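Local structure of odorant binding protein (AGAP010409-PA) (Anopheles gambiae, 3QME) at residues 40-45 / 99-104; 83-88 / 104-109. The protein probably binds small odorant molecules as a secreted carrier of the PBP/GOBP family, and here holds cyclohexanone in its interior. All coordinates share one frame; numbering follows the deposited sequence.

Contact 1 (40-45 / 99-104); sequences CFVRCI and RAYSAF. With CYH (cyclohexanone), chain B.
The Tyr101 ring takes Val42 CG2 at its edge, in plane, 3.9 Å from CD2 of the tyrosine. Cyclohexanone C4 lies at the edge of the Phe104 ring, in plane, 3.5 Å from Phe104 CD2, while Val42 CG1 comes at that ring obliquely and rests on Phe104 CB at 3.9 Å. The split follows from the first torsion of Val42 (165°), which puts CG1 anti to the backbone N and CG2 beside that N, so that one methyl goes to Tyr101 and the other to Phe104. Phe104 CB also lies 3.3 Å from C2 of the ligand. The Tyr101 hydroxyl is hydrogen-bonded to the carbonyl of Phe32, which anchors the far end of that ring. This is a helix-helix crossing in the core of the mainly helical, disulfide-linked insect odorant-binding fold: the local axes approach to 8.1 Å at 74°, and the Cys40-Cys97 disulfide ties the same two helices covalently. The backbones come nearest where Arg43 faces Ala100, and there Ala100 CB lies 3.4 Å from Arg43 CB. Beyond CG the arginine chain runs extended away from helix 96-105, and its NH2 forms a salt bridge with Asp54.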
loop_
_atom_site.group_PDB
_atom_site.type_symbol
_atom_site.label_atom_id
_atom_site.label_comp_id
_atom_site.label_asym_id
_atom_site.label_seq_id
_atom_site.Cartn_x
_atom_site.Cartn_y
_atom_site.Cartn_z
ATOM N N CYS A 40 2.860 8.947 4.354
ATOM C CA CYS A 40 1.468 9.286 4.655
ATOM C C CYS A 40 0.615 9.232 3.394
ATOM O O CYS A 40 -0.554 8.866 3.434
ATOM C CB CYS A 40 1.354 10.653 5.360
ATOM S SG CYS A 40 1.997 10.664 7.039
ATOM N N PHE A 41 1.202 9.584 2.264
ATOM C CA PHE A 41 0.458 9.521 1.011
ATOM C C PHE A 41 0.059 8.068 0.732
ATOM O O PHE A 41 -1.101 7.770 0.435
ATOM C CB PHE A 41 1.308 10.081 -0.126
ATOM C CG PHE A 41 0.635 10.026 -1.474
ATOM C CD1 PHE A 41 -0.346 10.940 -1.813
ATOM C CD2 PHE A 41 1.004 9.073 -2.402
ATOM C CE1 PHE A 41 -0.952 10.895 -3.056
ATOM C CE2 PHE A 41 0.396 9.018 -3.648
ATOM C CZ PHE A 41 -0.578 9.930 -3.973
ATOM N N VAL A 42 1.038 7.174 0.843
ATOM C CA VAL A 42 0.818 5.751 0.638
ATOM C C VAL A 42 -0.242 5.220 1.589
ATOM O O VAL A 42 -1.121 4.482 1.174
ATOM C CB VAL A 42 2.113 4.969 0.797
ATOM C CG1 VAL A 42 1.826 3.453 0.959
ATOM C CG2 VAL A 42 3.034 5.265 -0.395
ATOM N N ARG A 43 -0.169 5.605 2.860
ATOM C CA ARG A 43 -1.219 5.228 3.799
ATOM C C ARG A 43 -2.595 5.707 3.331
ATOM O O ARG A 43 -3.576 4.972 3.402
ATOM C CB ARG A 43 -0.936 5.781 5.194
ATOM C CG ARG A 43 -2.132 5.640 6.121
ATOM C CD ARG A 43 -1.780 6.028 7.553
ATOM N NE ARG A 43 -2.946 5.909 8.428
ATOM C CZ ARG A 43 -3.773 6.916 8.703
ATOM N NH1 ARG A 43 -3.557 8.117 8.186
ATOM N NH2 ARG A 43 -4.808 6.730 9.504
ATOM N N CYS A 44 -2.665 6.951 2.873
ATOM C CA CYS A 44 -3.933 7.550 2.444
ATOM C C CYS A 44 -4.591 6.799 1.277
ATOM O O CYS A 44 -5.804 6.538 1.287
ATOM C CB CYS A 44 -3.723 9.022 2.074
ATOM S SG CYS A 44 -5.232 9.844 1.533
ATOM N N ILE A 45 -3.783 6.467 0.275
ATOM C CA ILE A 45 -4.223 5.694 -0.887
ATOM C C ILE A 45 -4.698 4.301 -0.463
ATOM O O ILE A 45 -5.762 3.834 -0.881
ATOM C CB ILE A 45 -3.061 5.521 -1.910
ATOM C CG1 ILE A 45 -2.598 6.876 -2.453
ATOM C CG2 ILE A 45 -3.470 4.599 -3.053
ATOM C CD1 ILE A 45 -3.672 7.681 -3.078
ATOM N N ARG A 99 4.175 2.781 9.368
ATOM C CA ARG A 99 3.632 1.422 9.430
ATOM C C ARG A 99 3.011 1.025 8.096
ATOM O O ARG A 99 3.267 -0.065 7.582
ATOM C CB ARG A 99 2.588 1.319 10.534
ATOM C CG ARG A 99 2.090 -0.087 10.772
ATOM C CD ARG A 99 0.833 -0.058 11.639
ATOM N NE ARG A 99 1.122 0.486 12.964
ATOM C CZ ARG A 99 0.197 0.697 13.897
ATOM N NH1 ARG A 99 -1.080 0.422 13.652
ATOM N NH2 ARG A 99 0.551 1.187 15.077
ATOM N N ALA A 100 2.184 1.909 7.541
ATOM C CA ALA A 100 1.510 1.639 6.268
ATOM C C ALA A 100 2.504 1.481 5.128
ATOM O O ALA A 100 2.357 0.609 4.277
ATOM C CB ALA A 100 0.501 2.762 5.940
ATOM N N TYR A 101 3.501 2.357 5.089
ATOM C CA TYR A 101 4.515 2.294 4.041
ATOM C C TYR A 101 5.342 1.017 4.160
ATOM O O TYR A 101 5.642 0.357 3.157
ATOM C CB TYR A 101 5.414 3.523 4.123
ATOM C CG TYR A 101 6.442 3.616 3.031
ATOM C CD1 TYR A 101 7.733 3.165 3.233
ATOM C CD2 TYR A 101 6.122 4.186 1.796
ATOM C CE1 TYR A 101 8.699 3.275 2.225
ATOM C CE2 TYR A 101 7.062 4.286 0.790
ATOM C CZ TYR A 101 8.349 3.837 1.010
ATOM O OH TYR A 101 9.286 3.943 0.009
ATOM N N SER A 102 5.708 0.667 5.390
ATOM C CA SER A 102 6.400 -0.591 5.643
ATOM C C SER A 102 5.579 -1.785 5.157
ATOM O O SER A 102 6.112 -2.698 4.524
ATOM C CB SER A 102 6.730 -0.746 7.128
ATOM O OG SER A 102 7.419 -1.965 7.343
ATOM N N ALA A 103 4.284 -1.778 5.456
ATOM C CA ALA A 103 3.383 -2.828 4.982
ATOM C C ALA A 103 3.419 -2.925 3.464
ATOM O O ALA A 103 3.628 -4.005 2.909
ATOM C CB ALA A 103 1.962 -2.552 5.459
ATOM N N PHE A 104 3.207 -1.784 2.801
ATOM C CA PHE A 104 3.248 -1.679 1.341
ATOM C C PHE A 104 4.518 -2.269 0.724
ATOM O O PHE A 104 4.476 -2.812 -0.381
ATOM C CB PHE A 104 3.118 -0.210 0.909
ATOM C CG PHE A 104 3.302 0.006 -0.582
ATOM C CD1 PHE A 104 4.457 0.609 -1.078
ATOM C CD2 PHE A 104 2.338 -0.424 -1.484
ATOM C CE1 PHE A 104 4.641 0.782 -2.442
ATOM C CE2 PHE A 104 2.509 -0.250 -2.856
ATOM C CZ PHE A 104 3.663 0.356 -3.334
HETATM C C1 CYH B . -0.766 0.367 1.662
HETATM O O1 CYH B . -0.934 1.202 2.542
HETATM C C2 CYH B . 0.062 -0.855 1.973
HETATM C C3 CYH B . -0.413 -2.075 1.192
HETATM C C4 CYH B . -0.649 -1.766 -0.274
HETATM C C5 CYH B . -1.705 -0.687 -0.453
HETATM C C6 CYH B . -1.381 0.598 0.298
#

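Contact 2 (83-88 / 104-109); sequences ACLEAK and FQCLRE. With CYH (cyclohexanone), chain B.
The covalent link is the disulfide between Cys84 and Cys106, with SG to SG at 2.0 Å and a torsion about the S-S bond of -93°, close to the 90° magnitude expected of an unstrained bridge. The two half-cystines enter differently: SG of Cys84 is anti to its backbone N, whereas SG of Cys106 lies beside its own N. Disulfides between helices are a hallmark of insect odorant-binding proteins, and this one ties helix 75-87 to Cys106, on the way from helix 96-105 to helix 108-115.

Apolar contacts gather on the Cys106 sulfur. Leu85 CD2 lies 3.8 Å from Cys106 SG, and the aliphatic part of Lys88 runs past the same atom, its CE 3.5 Å from Cys106 SG. Leu85 of helix 75-87 and Lys88 just beyond it thus pack against this sulfur. Leu107 turns to the ligand instead, its CD1 3.6 Å from C4 of cyclohexanone, so the residue next to the disulfide helps line the pocket.

One polar bond crosses the contact. In the Gln105 conformer described here, one of two modelled, Lys88 NZ donates to Gln105 OE1 at 3.2 Å, so the bond may hold only part of the time; the C=O···N angle is 146° and the nitrogen is tilted 16° from the carbonyl plane. The lysine chain, bent at its last torsion, meets the glutamine side chain at about a right angle.

Around this junction, His81 of helix 75-87 touches both Cys106 and Leu107, Phe77 of the same helix adds to the packing on Leu107, Leu85 reaches Ala103 on helix 96-105, and Val58 of strand 57-58 contacts both Leu85 and Leu107.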
loop_
_atom_site.group_PDB
_atom_site.type_symbol
_atom_site.label_atom_id
_atom_site.label_comp_id
_atom_site.label_asym_id
_atom_site.label_seq_id
_atom_site.Cartn_x
_atom_site.Cartn_y
_atom_site.Cartn_z
ATOM N N ALA A 83 3.354 -13.784 5.554
ATOM C CA ALA A 83 4.664 -13.986 6.190
ATOM C C ALA A 83 5.551 -12.736 6.105
ATOM O O ALA A 83 6.178 -12.336 7.098
ATOM C CB ALA A 83 5.382 -15.204 5.588
ATOM N N CYS A 84 5.613 -12.121 4.931
ATOM C CA CYS A 84 6.343 -10.859 4.801
ATOM C C CYS A 84 5.870 -9.826 5.844
ATOM O O CYS A 84 6.674 -9.242 6.582
ATOM C CB CYS A 84 6.167 -10.283 3.394
ATOM S SG CYS A 84 7.106 -8.746 3.039
ATOM N N LEU A 85 4.562 -9.596 5.869
ATOM C CA LEU A 85 3.944 -8.618 6.752
ATOM C C LEU A 85 4.177 -8.916 8.224
ATOM O O LEU A 85 4.386 -8.005 9.018
ATOM C CB LEU A 85 2.439 -8.517 6.454
ATOM C CG LEU A 85 2.128 -7.930 5.067
ATOM C CD1 LEU A 85 0.689 -8.228 4.638
ATOM C CD2 LEU A 85 2.406 -6.422 5.023
ATOM N N GLU A 86 4.127 -10.184 8.603
ATOM C CA GLU A 86 4.351 -10.533 10.008
ATOM C C GLU A 86 5.797 -10.304 10.406
ATOM O O GLU A 86 6.081 -9.979 11.563
ATOM C CB GLU A 86 3.937 -11.985 10.305
ATOM C CG GLU A 86 2.423 -12.188 10.342
ATOM C CD GLU A 86 2.013 -13.657 10.267
ATOM O OE1 GLU A 86 2.886 -14.533 10.471
ATOM O OE2 GLU A 86 0.818 -13.934 9.996
ATOM N N ALA A 87 6.711 -10.474 9.446
ATOM C CA ALA A 87 8.136 -10.241 9.691
ATOM C C ALA A 87 8.443 -8.757 9.912
ATOM O O ALA A 87 9.513 -8.409 10.403
ATOM C CB ALA A 87 8.972 -10.772 8.540
ATOM N N LYS A 88 7.511 -7.886 9.534
ATOM C CA LYS A 88 7.720 -6.446 9.690
ATOM C C LYS A 88 7.233 -5.925 11.041
ATOM O O LYS A 88 7.419 -4.748 11.364
ATOM C CB LYS A 88 7.063 -5.685 8.542
ATOM C CG LYS A 88 7.890 -5.770 7.263
ATOM C CD LYS A 88 7.135 -5.261 6.079
ATOM C CE LYS A 88 8.075 -5.051 4.894
ATOM N NZ LYS A 88 9.242 -4.215 5.252
ATOM N N PHE A 104 3.207 -1.784 2.801
ATOM C CA PHE A 104 3.248 -1.679 1.341
ATOM C C PHE A 104 4.518 -2.269 0.724
ATOM O O PHE A 104 4.476 -2.812 -0.381
ATOM C CB PHE A 104 3.118 -0.210 0.909
ATOM C CG PHE A 104 3.302 0.006 -0.582
ATOM C CD1 PHE A 104 4.457 0.609 -1.078
ATOM C CD2 PHE A 104 2.338 -0.424 -1.484
ATOM C CE1 PHE A 104 4.641 0.782 -2.442
ATOM C CE2 PHE A 104 2.509 -0.250 -2.856
ATOM C CZ PHE A 104 3.663 0.356 -3.334
ATOM N N GLN A 105 5.643 -2.160 1.427
ATOM C CA GLN A 105 6.907 -2.644 0.868
ATOM C C GLN A 105 6.843 -4.142 0.540
ATOM O O GLN A 105 7.555 -4.636 -0.332
ATOM C CB GLN A 105 8.076 -2.340 1.808
ATOM C CG GLN A 105 8.395 -0.868 2.033
ATOM C CD GLN A 105 9.613 -0.689 2.930
ATOM O OE1 GLN A 105 9.778 -1.401 3.924
ATOM N NE2 GLN A 105 10.478 0.247 2.571
ATOM N N CYS A 106 5.992 -4.868 1.248
ATOM C CA CYS A 106 5.845 -6.299 0.983
ATOM C C CYS A 106 5.282 -6.556 -0.408
ATOM O O CYS A 106 5.582 -7.580 -1.016
ATOM C CB CYS A 106 4.937 -6.947 2.028
ATOM S SG CYS A 106 5.789 -7.304 3.589
ATOM N N LEU A 107 4.470 -5.621 -0.901
ATOM C CA LEU A 107 3.755 -5.792 -2.176
ATOM C C LEU A 107 4.408 -5.070 -3.361
ATOM O O LEU A 107 3.919 -5.138 -4.490
ATOM C CB LEU A 107 2.307 -5.311 -2.023
ATOM C CG LEU A 107 1.389 -6.150 -1.129
ATOM C CD1 LEU A 107 0.362 -5.267 -0.459
ATOM C CD2 LEU A 107 0.713 -7.232 -1.947
ATOM N N ARG A 108 5.515 -4.380 -3.104
ATOM C CA ARG A 108 6.224 -3.651 -4.153
ATOM C C ARG A 108 6.597 -4.549 -5.339
ATOM O O ARG A 108 6.342 -4.192 -6.488
ATOM C CB ARG A 108 7.505 -3.039 -3.578
ATOM C CG ARG A 108 7.604 -1.518 -3.673
ATOM C CD ARG A 108 9.061 -1.062 -3.487
ATOM N NE ARG A 108 9.859 -1.306 -4.686
ATOM C CZ ARG A 108 11.185 -1.258 -4.732
ATOM N NH1 ARG A 108 11.884 -0.990 -3.636
ATOM N NH2 ARG A 108 11.815 -1.489 -5.875
ATOM N N GLU A 109 7.208 -5.700 -5.069
ATOM C CA GLU A 109 7.566 -6.635 -6.133
ATOM C C GLU A 109 6.370 -6.925 -7.026
ATOM O O GLU A 109 6.492 -6.957 -8.252
ATOM C CB GLU A 109 8.054 -7.976 -5.577
ATOM C CG GLU A 109 9.495 -8.012 -5.141
ATOM C CD GLU A 109 9.659 -7.513 -3.728
ATOM O OE1 GLU A 109 10.815 -7.464 -3.251
ATOM O OE2 GLU A 109 8.623 -7.166 -3.108
HETATM C C1 CYH B . -0.766 0.367 1.662
HETATM O O1 CYH B . -0.934 1.202 2.542
HETATM C C2 CYH B . 0.062 -0.855 1.973
HETATM C C3 CYH B . -0.413 -2.075 1.192
HETATM C C4 CYH B . -0.649 -1.766 -0.274
HETATM C C5 CYH B . -1.705 -0.687 -0.453
HETATM C C6 CYH B . -1.381 0.598 0.298
#

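From the N terminus, helix 36-48 supplies residues 40-45, and contact 1 is completed only when the chain returns as 99-104, closing a loop of 53 intervening residues. Residues 83-88, from helix 75-87 and just past it, lie within that loop; their partner 104-109 comes later, so contact 2 closes a shorter loop of 15 residues and the two closures cross. Helix 96-105 serves both, meeting helix 36-48 in contact 1 and, through residues 104-109, helix 75-87 in contact 2. The centres are 12 Å apart, Phe104 is shared by segments 99-104 and 104-109 but touches across contact 1 alone, and residues of each contact touch the same cyclohexanone.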